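Local coordinates for protein ACDH-11, isoform b (Caenorhabditis elegans, PDB 4Y9J), which is a member of the acyl-CoA dehydrogenase family that binds flavin-adenine dinucleotide and assembles as four chains, at residues L233-I238 with L252-L257; D211-R216 with A295-D300; R88-I93 with I269-L274. One frame throughout, in Å; residues are numbered along the deposited sequence.

In the fold
From the N terminus, residues 88-93 come first, on a small hairpin with strand 78-80 in the N-terminal domain; interaction 3 closes a long loop by setting them against 269-274. Residues 211-216 follow, and interaction 2 pairs them with 295-300, so interactions 2 and 3 cross along the chain. Interaction 1, joining 233-238 to 252-257 over a short connection, nests inside both loops. All three involve the sheet of the middle domain, interaction 3 through 269-274 alone. Interactions 1 and 2 touch through strands 252-258 and 285-298, where Leu254 and Leu256 meet Ile298 and Glu296. Interaction 3, about 22 Å from interaction 1 between centres, ties the hairpin to that sheet.

Interaction 1 (L233-I238 with L252-L257); sequences LTLARI and LSLFLL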
loop_
_atom_site.group_PDB
_atom_site.type_symbol
_atom_site.label_atom_id
_atom_site.label_comp_id
_atom_site.label_asym_id
_atom_site.label_seq_id
_atom_site.Cartn_x
_atom_site.Cartn_y
_atom_site.Cartn_z
ATOM N N LEU B 233 31.281 3.826 -10.964
ATOM C CA LEU B 233 31.986 4.071 -12.206
ATOM C C LEU B 233 30.971 4.488 -13.225
ATOM O O LEU B 233 29.900 3.866 -13.312
ATOM C CB LEU B 233 32.697 2.810 -12.625
ATOM C CG LEU B 233 33.909 2.419 -11.703
ATOM C CD1 LEU B 233 34.553 1.125 -12.149
ATOM C CD2 LEU B 233 34.968 3.446 -11.889
ATOM N N THR B 234 31.317 5.489 -14.038
ATOM C CA THR B 234 30.432 5.911 -15.106
ATOM C C THR B 234 31.192 6.477 -16.284
ATOM O O THR B 234 32.397 6.676 -16.198
ATOM C CB THR B 234 29.408 6.966 -14.558
ATOM O OG1 THR B 234 28.342 7.203 -15.504
ATOM C CG2 THR B 234 30.074 8.206 -14.172
ATOM N N LEU B 235 30.500 6.641 -17.415
ATOM C CA LEU B 235 31.086 7.169 -18.655
ATOM C C LEU B 235 30.476 8.504 -18.887
ATOM O O LEU B 235 29.297 8.657 -18.574
ATOM C CB LEU B 235 30.669 6.289 -19.810
ATOM C CG LEU B 235 31.205 4.867 -19.701
ATOM C CD1 LEU B 235 30.636 4.050 -20.867
ATOM C CD2 LEU B 235 32.743 4.797 -19.717
ATOM N N ALA B 236 31.248 9.422 -19.451
ATOM C CA ALA B 236 30.802 10.735 -19.869
ATOM C C ALA B 236 31.677 11.287 -20.974
ATOM O O ALA B 236 32.781 10.797 -21.187
ATOM C CB ALA B 236 30.837 11.691 -18.678
ATOM N N ARG B 237 31.188 12.325 -21.647
ATOM C CA ARG B 237 31.905 13.022 -22.693
ATOM C C ARG B 237 32.520 14.294 -22.209
ATOM O O ARG B 237 31.826 15.198 -21.742
ATOM C CB ARG B 237 30.951 13.379 -23.812
ATOM C CG ARG B 237 30.262 12.176 -24.424
ATOM C CD ARG B 237 29.434 12.532 -25.661
ATOM N NE ARG B 237 28.649 11.366 -25.984
ATOM C CZ ARG B 237 29.068 10.319 -26.686
ATOM N NH1 ARG B 237 30.293 10.322 -27.271
ATOM N NH2 ARG B 237 28.251 9.274 -26.811
ATOM N N ILE B 238 33.841 14.382 -22.370
ATOM C CA ILE B 238 34.573 15.485 -21.846
ATOM C C ILE B 238 34.326 16.631 -22.800
ATOM O O ILE B 238 34.290 16.426 -24.021
ATOM C CB ILE B 238 36.077 15.150 -21.703
ATOM C CG1 ILE B 238 36.221 14.182 -20.506
ATOM C CG2 ILE B 238 36.865 16.438 -21.548
ATOM C CD1 ILE B 238 37.648 13.967 -20.056
ATOM N N LEU B 252 33.903 9.067 -25.311
ATOM C CA LEU B 252 33.635 8.646 -23.951
ATOM C C LEU B 252 34.884 8.414 -23.129
ATOM O O LEU B 252 35.856 7.824 -23.619
ATOM C CB LEU B 252 32.766 7.398 -23.989
ATOM C CG LEU B 252 31.378 7.614 -24.570
ATOM C CD1 LEU B 252 30.715 6.258 -24.730
ATOM C CD2 LEU B 252 30.514 8.497 -23.649
ATOM N N SER B 253 34.880 8.944 -21.905
ATOM C CA SER B 253 35.889 8.668 -20.912
ATOM C C SER B 253 35.256 8.072 -19.652
ATOM O O SER B 253 34.040 8.209 -19.398
ATOM C CB SER B 253 36.661 9.948 -20.617
ATOM O OG SER B 253 37.255 10.545 -21.806
ATOM N N LEU B 254 36.084 7.405 -18.860
ATOM C CA LEU B 254 35.640 6.741 -17.635
ATOM C C LEU B 254 35.894 7.617 -16.418
ATOM O O LEU B 254 36.905 8.289 -16.360
ATOM C CB LEU B 254 36.411 5.424 -17.466
ATOM C CG LEU B 254 36.023 4.548 -16.277
ATOM C CD1 LEU B 254 34.585 4.082 -16.360
ATOM C CD2 LEU B 254 36.971 3.368 -16.192
ATOM N N PHE B 255 34.981 7.545 -15.449
ATOM C CA PHE B 255 35.011 8.346 -14.232
ATOM C C PHE B 255 34.664 7.529 -13.032
ATOM O O PHE B 255 33.838 6.602 -13.087
ATOM C CB PHE B 255 34.028 9.548 -14.287
ATOM C CG PHE B 255 34.357 10.542 -15.346
ATOM C CD1 PHE B 255 33.963 10.320 -16.647
ATOM C CD2 PHE B 255 35.085 11.662 -15.057
ATOM C CE1 PHE B 255 34.292 11.212 -17.650
ATOM C CE2 PHE B 255 35.417 12.592 -16.064
ATOM C CZ PHE B 255 35.008 12.351 -17.364
ATOM N N LEU B 256 35.243 7.936 -11.937
ATOM C CA LEU B 256 34.998 7.348 -10.631
ATOM C C LEU B 256 34.486 8.448 -9.741
ATOM O O LEU B 256 35.119 9.515 -9.707
ATOM C CB LEU B 256 36.291 6.775 -9.995
ATOM C CG LEU B 256 36.153 6.169 -8.587
ATOM C CD1 LEU B 256 35.318 4.909 -8.554
ATOM C CD2 LEU B 256 37.558 5.909 -7.985
ATOM N N LEU B 257 33.377 8.190 -9.038
ATOM C CA LEU B 257 32.825 9.152 -8.085
ATOM C C LEU B 257 32.279 8.574 -6.825
ATOM O O LEU B 257 31.906 7.378 -6.782
ATOM C CB LEU B 257 31.761 10.048 -8.705
ATOM C CG LEU B 257 30.388 9.486 -9.048
ATOM C CD1 LEU B 257 29.337 10.576 -9.079
ATOM C CD2 LEU B 257 30.377 8.815 -10.346
HETATM O O HOH W 1 35.644 12.083 -23.225
#
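Leu252 lays its CD2 methyl over one face of the Arg237 guanidinium, 3.8 Å from Arg237 CZ and close to the middle of the group. The arginine chain is extended from CG to NE, and its CG also touches Leu252 CD2. All three guanidinium nitrogens have hydrogen-bond partners elsewhere; NH1 and NH2 reach backbone carbonyls, including those of Gly248 and Cys203, so a buried charge is satisfied at its edges while a methyl rests on its face.

Further along the same face the leucines alternate. Leu254 holds CG anti to its backbone N (chi1 -177°), which swings CD1 across the partner strand to within 3.4 Å of Thr234 O and against Leu235 CD2. Beyond it, Leu233 CD2 meets Leu256 CD1 at 3.7 Å, the two chains crossing obliquely. Helix 304-338 packs against Leu233, Leu252 and Leu254 here.

The backbones form an antiparallel pair in the middle beta domain of the acyl-CoA dehydrogenase fold. The pair lies close to the bound ligands: the side chain of Leu252 is about 6 Å from UCC and that of Thr234 about 8 Å from flavin-adenine dinucleotide. Thr234 with Phe255 and Ala236 with Ser253 are hydrogen-bonded pairs, each joined by two N-H to O=C bonds; that from Ser253 N to Ala236 O is almost straight, at 178°.

On the opposite face, the ring of Phe255 runs along the neighbouring strand. Its CE1 comes to 3.6 Å from Ala236 CB, while its CZ presents the ring edge to Ile238 CG1 at 3.8 Å. Thr234 turns OG1 away to Trp189 O and Lys221 NZ, leaving CG2 to pack on Leu257 CD2. At the far end a water accepts from Ile238 N and lies 2.6 Å from Ser253 OG, which is also hydrogen-bonded to Gly302 N.

Interaction 2 (D211-R216 with A295-D300); sequences DKDTYR and AERIGD
Arg297 NH2 gives one of the shortest polar contacts here, a salt bridge of 2.6 Å to Asp213 OD1. The carboxylate oxygen sits in the guanidinium plane, yet the nitrogen meets it from above the carboxylate plane, the two planes standing 77° apart. Of the Arg297 nitrogens, NH2 makes the bond to this carboxylate, a one-point contact from NH2 to OD1.

Asp213 belongs to the type II' turn from Asp211 to Thr214, which closes the hairpin of strands 206-209 and 214-225 in the middle beta domain of the acyl-CoA dehydrogenase fold. Strand 285-298 runs antiparallel beside it. Tyr215 and Ala295 form a hydrogen-bonded pair with two backbone bonds, Tyr215 N to Ala295 O being 2.8 Å. Where the turn runs into strand 214-225, Asp213 O accepts from Arg297 N at 2.7 Å, extending the pairing one residue ahead of that strand.

Thr214 and Glu296, a non-hydrogen-bonded pair, point side by side from the same face. Thr214 OG1 donates to Glu296 OE1 over 2.6 Å, and Glu296 OE1 accepts it with its syn lone pair; the glutamate chain is bent at chi2 (-54°), which folds the carboxylate back over its neighbour.

On the other face the Tyr215 ring lies alongside the Arg297 side chain, with CE1 3.9 Å from Arg297 CB and the ring nearly perpendicular to the guanidinium. This ring also packs edge-to-face with another aromatic, reaching past strand 285-298 to Phe255 of strand 252-258. The arginine chain, bent at chi2 and chi3, carries its second terminal nitrogen back to its own segment, where Arg297 NH1 donates to Gly299 O at 2.6 Å through a bent bond.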
loop_
_atom_site.group_PDB
_atom_site.type_symbol
_atom_site.label_atom_id
_atom_site.label_comp_id
_atom_site.label_asym_id
_atom_site.label_seq_id
_atom_site.Cartn_x
_atom_site.Cartn_y
_atom_site.Cartn_z
ATOM N N ASP B 211 39.247 20.913 -12.391
ATOM C CA ASP B 211 40.694 21.072 -12.134
ATOM C C ASP B 211 41.449 19.783 -12.395
ATOM O O ASP B 211 41.102 18.735 -11.851
ATOM C CB ASP B 211 40.927 21.448 -10.686
ATOM C CG ASP B 211 42.409 21.614 -10.367
ATOM O OD1 ASP B 211 43.100 22.470 -11.000
ATOM O OD2 ASP B 211 42.866 20.875 -9.465
ATOM N N LYS B 212 42.485 19.858 -13.223
ATOM C CA LYS B 212 43.293 18.680 -13.500
ATOM C C LYS B 212 42.338 17.545 -13.921
ATOM O O LYS B 212 41.651 17.677 -14.923
ATOM C CB LYS B 212 44.104 18.327 -12.234
ATOM C CG LYS B 212 45.281 19.268 -11.955
ATOM C CD LYS B 212 46.614 18.590 -12.302
ATOM C CE LYS B 212 47.385 18.057 -11.084
ATOM N NZ LYS B 212 48.465 19.002 -10.653
ATOM N N ASP B 213 42.254 16.462 -13.170
ATOM C CA ASP B 213 41.438 15.320 -13.653
ATOM C C ASP B 213 40.064 15.216 -12.983
ATOM O O ASP B 213 39.358 14.194 -13.139
ATOM C CB ASP B 213 42.253 14.048 -13.493
ATOM C CG ASP B 213 43.501 14.078 -14.363
ATOM O OD1 ASP B 213 43.382 14.495 -15.539
ATOM O OD2 ASP B 213 44.583 13.737 -13.876
ATOM N N THR B 214 39.708 16.263 -12.238
ATOM C CA THR B 214 38.401 16.390 -11.556
ATOM C C THR B 214 37.412 17.164 -12.430
ATOM O O THR B 214 37.730 18.249 -12.894
ATOM C CB THR B 214 38.588 17.153 -10.256
ATOM O OG1 THR B 214 39.546 16.455 -9.465
ATOM C CG2 THR B 214 37.266 17.274 -9.500
ATOM N N TYR B 215 36.232 16.600 -12.627
ATOM C CA TYR B 215 35.214 17.119 -13.514
ATOM C C TYR B 215 33.842 17.167 -12.757
ATOM O O TYR B 215 33.610 16.474 -11.732
ATOM C CB TYR B 215 35.038 16.208 -14.755
ATOM C CG TYR B 215 36.222 16.206 -15.684
ATOM C CD1 TYR B 215 37.422 15.581 -15.304
ATOM C CD2 TYR B 215 36.178 16.897 -16.908
ATOM C CE1 TYR B 215 38.549 15.633 -16.125
ATOM C CE2 TYR B 215 37.294 16.974 -17.713
ATOM C CZ TYR B 215 38.473 16.352 -17.320
ATOM O OH TYR B 215 39.563 16.420 -18.151
ATOM N N ARG B 216 32.940 17.958 -13.332
ATOM C CA ARG B 216 31.516 18.114 -12.942
ATOM C C ARG B 216 30.757 17.356 -14.007
ATOM O O ARG B 216 30.939 17.683 -15.172
ATOM C CB ARG B 216 31.117 19.589 -13.164
ATOM C CG ARG B 216 31.117 20.513 -12.008
ATOM C CD ARG B 216 30.297 21.767 -12.362
ATOM N NE ARG B 216 30.908 22.704 -13.319
ATOM C CZ ARG B 216 30.384 23.164 -14.471
ATOM N NH1 ARG B 216 29.215 22.784 -14.966
ATOM N NH2 ARG B 216 31.057 24.059 -15.155
ATOM N N ALA B 295 33.483 14.203 -10.068
ATOM C CA ALA B 295 33.995 12.933 -10.460
ATOM C C ALA B 295 35.457 13.036 -10.936
ATOM O O ALA B 295 35.873 14.066 -11.525
ATOM C CB ALA B 295 33.141 12.364 -11.560
ATOM N N GLU B 296 36.187 11.935 -10.759
ATOM C CA GLU B 296 37.631 11.879 -11.158
ATOM C C GLU B 296 37.820 11.052 -12.424
ATOM O O GLU B 296 37.326 9.937 -12.500
ATOM C CB GLU B 296 38.440 11.272 -10.042
ATOM C CG GLU B 296 38.223 11.816 -8.649
ATOM C CD GLU B 296 38.384 13.303 -8.510
ATOM O OE1 GLU B 296 39.112 13.904 -9.322
ATOM O OE2 GLU B 296 37.811 13.877 -7.531
ATOM N N ARG B 297 38.454 11.617 -13.441
ATOM C CA ARG B 297 38.694 10.882 -14.669
ATOM C C ARG B 297 39.759 9.827 -14.445
ATOM O O ARG B 297 40.819 10.148 -13.935
ATOM C CB ARG B 297 39.220 11.781 -15.807
ATOM C CG ARG B 297 39.277 11.040 -17.159
ATOM C CD ARG B 297 40.427 11.392 -18.108
ATOM N NE ARG B 297 41.570 12.027 -17.464
ATOM C CZ ARG B 297 42.800 11.541 -17.386
ATOM N NH1 ARG B 297 43.171 10.399 -17.941
ATOM N NH2 ARG B 297 43.696 12.250 -16.764
ATOM N N ILE B 298 39.521 8.624 -14.958
ATOM C CA ILE B 298 40.465 7.504 -14.839
ATOM C C ILE B 298 40.582 6.802 -16.185
ATOM O O ILE B 298 39.690 6.817 -17.029
ATOM C CB ILE B 298 40.044 6.508 -13.714
ATOM C CG1 ILE B 298 38.697 5.890 -14.026
ATOM C CG2 ILE B 298 40.082 7.190 -12.365
ATOM C CD1 ILE B 298 38.287 4.750 -13.109
ATOM N N GLY B 299 41.744 6.224 -16.423
ATOM C CA GLY B 299 42.069 5.762 -17.741
ATOM C C GLY B 299 42.298 6.918 -18.703
ATOM O O GLY B 299 42.147 8.081 -18.382
ATOM N N ASP B 300 42.581 6.553 -19.926
ATOM C CA ASP B 300 42.840 7.509 -20.996
ATOM C C ASP B 300 41.559 8.147 -21.550
ATOM O O ASP B 300 40.547 7.455 -21.773
ATOM C CB ASP B 300 43.525 6.748 -22.126
ATOM C CG ASP B 300 44.905 6.217 -21.723
ATOM O OD1 ASP B 300 45.599 6.910 -20.964
ATOM O OD2 ASP B 300 45.267 5.107 -22.180
#

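Interaction 3 (R88-I93 with I269-L274); sequences RVDKLI and IQMVRL
Asp90 OD1 accepts a hydrogen bond from Met271 N, 2.8 Å long, and thereby joins two strands that are not paired in a sheet. The segments pass at 64°, with axes no closer than 7.3 Å, so side chains bridge them. The contact sets the small hairpin of strands 78-80 and 88-93, in the N-terminal domain, against the middle beta domain of the acyl-CoA dehydrogenase fold.

The aspartate is held in turn by Arg88, two residues earlier. That arginine first sends its CG off on the side remote from its own N, then bends at chi2 (91°), which brings the guanidinium round side-on: NE reaches Asp90 OD2, and NH2 reaches Asp90 OD1 at 3.0 Å in a salt bridge. OD1 thus takes two donors, Arg88 NH2 and Met271 N, from opposite faces of the carboxylate plane. Such a grip probably fixes the rotation of the carboxylate and may stabilise its charge. With its positive phi, Asp90 takes a left-handed backbone conformation within strand 88-93.

Gln270 is extended beyond CG, and its amide lies flat over the guanidinium, the two planes only 15° apart. Gln270 OE1 sits on one face, toward the rim, 3.5 Å from Arg88 NH1. At the edge of the same group, Arg88 NH2 stands 3.2 Å from Met271 O. Gln270 also packs on His11 of a second subunit, which places this stack near a subunit interface.

The Met271 side chain packs on Leu79 of the hairpin. Leu92 CD1 reaches Leu274 CD2 at 4.2 Å. Water 2 donates to Gln270 OE1 at 3.1 Å and accepts a weak bond from Arg88 NH2.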
loop_
_atom_site.group_PDB
_atom_site.type_symbol
_atom_site.label_atom_id
_atom_site.label_comp_id
_atom_site.label_asym_id
_atom_site.label_seq_id
_atom_site.Cartn_x
_atom_site.Cartn_y
_atom_site.Cartn_z
ATOM N N ARG B 88 14.656 19.347 -0.382
ATOM C CA ARG B 88 14.875 18.183 -1.187
ATOM C C ARG B 88 15.958 17.314 -0.509
ATOM O O ARG B 88 17.002 17.830 -0.186
ATOM C CB ARG B 88 15.410 18.631 -2.515
ATOM C CG ARG B 88 15.767 17.467 -3.368
ATOM C CD ARG B 88 14.579 17.101 -4.192
ATOM N NE ARG B 88 14.857 15.846 -4.858
ATOM C CZ ARG B 88 14.336 15.471 -6.022
ATOM N NH1 ARG B 88 13.530 16.283 -6.734
ATOM N NH2 ARG B 88 14.658 14.333 -6.503
ATOM N N VAL B 89 15.656 16.066 -0.249
ATOM C CA VAL B 89 16.544 15.177 0.518
ATOM C C VAL B 89 16.867 13.870 -0.170
ATOM O O VAL B 89 17.918 13.304 0.112
ATOM C CB VAL B 89 16.017 14.865 1.948
ATOM C CG1 VAL B 89 15.953 16.136 2.812
ATOM C CG2 VAL B 89 14.683 14.166 1.915
ATOM N N ASP B 90 16.050 13.407 -1.117
ATOM C CA ASP B 90 16.337 12.171 -1.839
ATOM C C ASP B 90 16.603 11.024 -0.829
ATOM O O ASP B 90 17.603 10.321 -0.874
ATOM C CB ASP B 90 17.535 12.399 -2.779
ATOM C CG ASP B 90 17.224 13.387 -3.979
ATOM O OD1 ASP B 90 16.691 12.900 -4.903
ATOM O OD2 ASP B 90 17.537 14.621 -4.024
ATOM N N LYS B 91 15.689 10.821 0.080
ATOM C CA LYS B 91 15.950 9.822 1.115
ATOM C C LYS B 91 15.569 8.443 0.591
ATOM O O LYS B 91 14.416 8.219 0.211
ATOM C CB LYS B 91 15.173 10.168 2.388
ATOM C CG LYS B 91 15.358 9.117 3.478
ATOM C CD LYS B 91 14.992 9.633 4.858
ATOM C CE LYS B 91 13.538 9.303 5.065
ATOM N NZ LYS B 91 13.095 9.686 6.441
ATOM N N LEU B 92 16.537 7.538 0.566
ATOM C CA LEU B 92 16.289 6.150 0.166
ATOM C C LEU B 92 16.044 5.352 1.415
ATOM O O LEU B 92 16.872 5.399 2.337
ATOM C CB LEU B 92 17.537 5.666 -0.529
ATOM C CG LEU B 92 17.491 4.298 -1.147
ATOM C CD1 LEU B 92 16.502 4.267 -2.298
ATOM C CD2 LEU B 92 18.879 3.932 -1.660
ATOM N N ILE B 93 14.909 4.671 1.487
ATOM C CA ILE B 93 14.527 3.875 2.615
ATOM C C ILE B 93 14.653 2.420 2.250
ATOM O O ILE B 93 13.921 1.924 1.386
ATOM C CB ILE B 93 13.118 4.175 3.042
ATOM C CG1 ILE B 93 13.010 5.664 3.504
ATOM C CG2 ILE B 93 12.737 3.268 4.215
ATOM C CD1 ILE B 93 11.592 6.185 3.433
ATOM N N ILE B 269 23.556 14.933 -7.388
ATOM C CA ILE B 269 22.717 13.923 -7.938
ATOM C C ILE B 269 21.339 14.051 -7.318
ATOM O O ILE B 269 21.228 14.357 -6.147
ATOM C CB ILE B 269 23.239 12.503 -7.566
ATOM C CG1 ILE B 269 24.562 12.216 -8.280
ATOM C CG2 ILE B 269 22.233 11.392 -7.800
ATOM C CD1 ILE B 269 25.382 11.159 -7.530
ATOM N N GLN B 270 20.311 13.839 -8.126
ATOM C CA GLN B 270 18.937 13.725 -7.645
ATOM C C GLN B 270 18.385 12.433 -8.151
ATOM O O GLN B 270 18.674 12.014 -9.333
ATOM C CB GLN B 270 18.047 14.882 -8.152
ATOM C CG GLN B 270 18.175 16.135 -7.310
ATOM C CD GLN B 270 17.184 17.202 -7.762
ATOM O OE1 GLN B 270 16.421 16.976 -8.656
ATOM N NE2 GLN B 270 17.266 18.331 -7.198
ATOM N N MET B 271 17.655 11.733 -7.309
ATOM C CA MET B 271 17.060 10.513 -7.741
ATOM C C MET B 271 15.653 10.842 -8.244
ATOM O O MET B 271 14.740 11.243 -7.477
ATOM C CB MET B 271 16.994 9.519 -6.610
ATOM C CG MET B 271 18.319 9.152 -5.920
ATOM S SD MET B 271 18.109 7.703 -4.836
ATOM C CE MET B 271 19.675 7.833 -4.000
ATOM N N VAL B 272 15.438 10.660 -9.515
ATOM C CA VAL B 272 14.170 11.042 -10.114
ATOM C C VAL B 272 13.060 10.118 -9.667
ATOM O O VAL B 272 11.975 10.614 -9.355
ATOM C CB VAL B 272 14.281 11.108 -11.669
ATOM C CG1 VAL B 272 12.936 11.479 -12.295
ATOM C CG2 VAL B 272 15.323 12.123 -12.076
ATOM N N ARG B 273 13.275 8.806 -9.714
ATOM C CA ARG B 273 12.361 7.785 -9.257
ATOM C C ARG B 273 13.051 6.462 -9.079
ATOM O O ARG B 273 14.159 6.286 -9.576
ATOM C CB ARG B 273 11.172 7.614 -10.258
ATOM C CG ARG B 273 11.696 7.094 -11.569
ATOM C CD ARG B 273 10.738 7.277 -12.722
ATOM N NE ARG B 273 9.721 6.343 -12.606
ATOM C CZ ARG B 273 9.591 5.248 -13.355
ATOM N NH1 ARG B 273 10.416 4.970 -14.295
ATOM N NH2 ARG B 273 8.548 4.460 -13.155
ATOM N N LEU B 274 12.435 5.542 -8.345
ATOM C CA LEU B 274 12.833 4.177 -8.370
ATOM C C LEU B 274 12.076 3.454 -9.488
ATOM O O LEU B 274 10.873 3.771 -9.709
ATOM C CB LEU B 274 12.629 3.441 -7.064
ATOM C CG LEU B 274 13.411 4.035 -5.894
ATOM C CD1 LEU B 274 13.094 3.223 -4.627
ATOM C CD2 LEU B 274 14.878 4.162 -6.192
HETATM O O HOH W 2 14.248 14.955 -9.521
#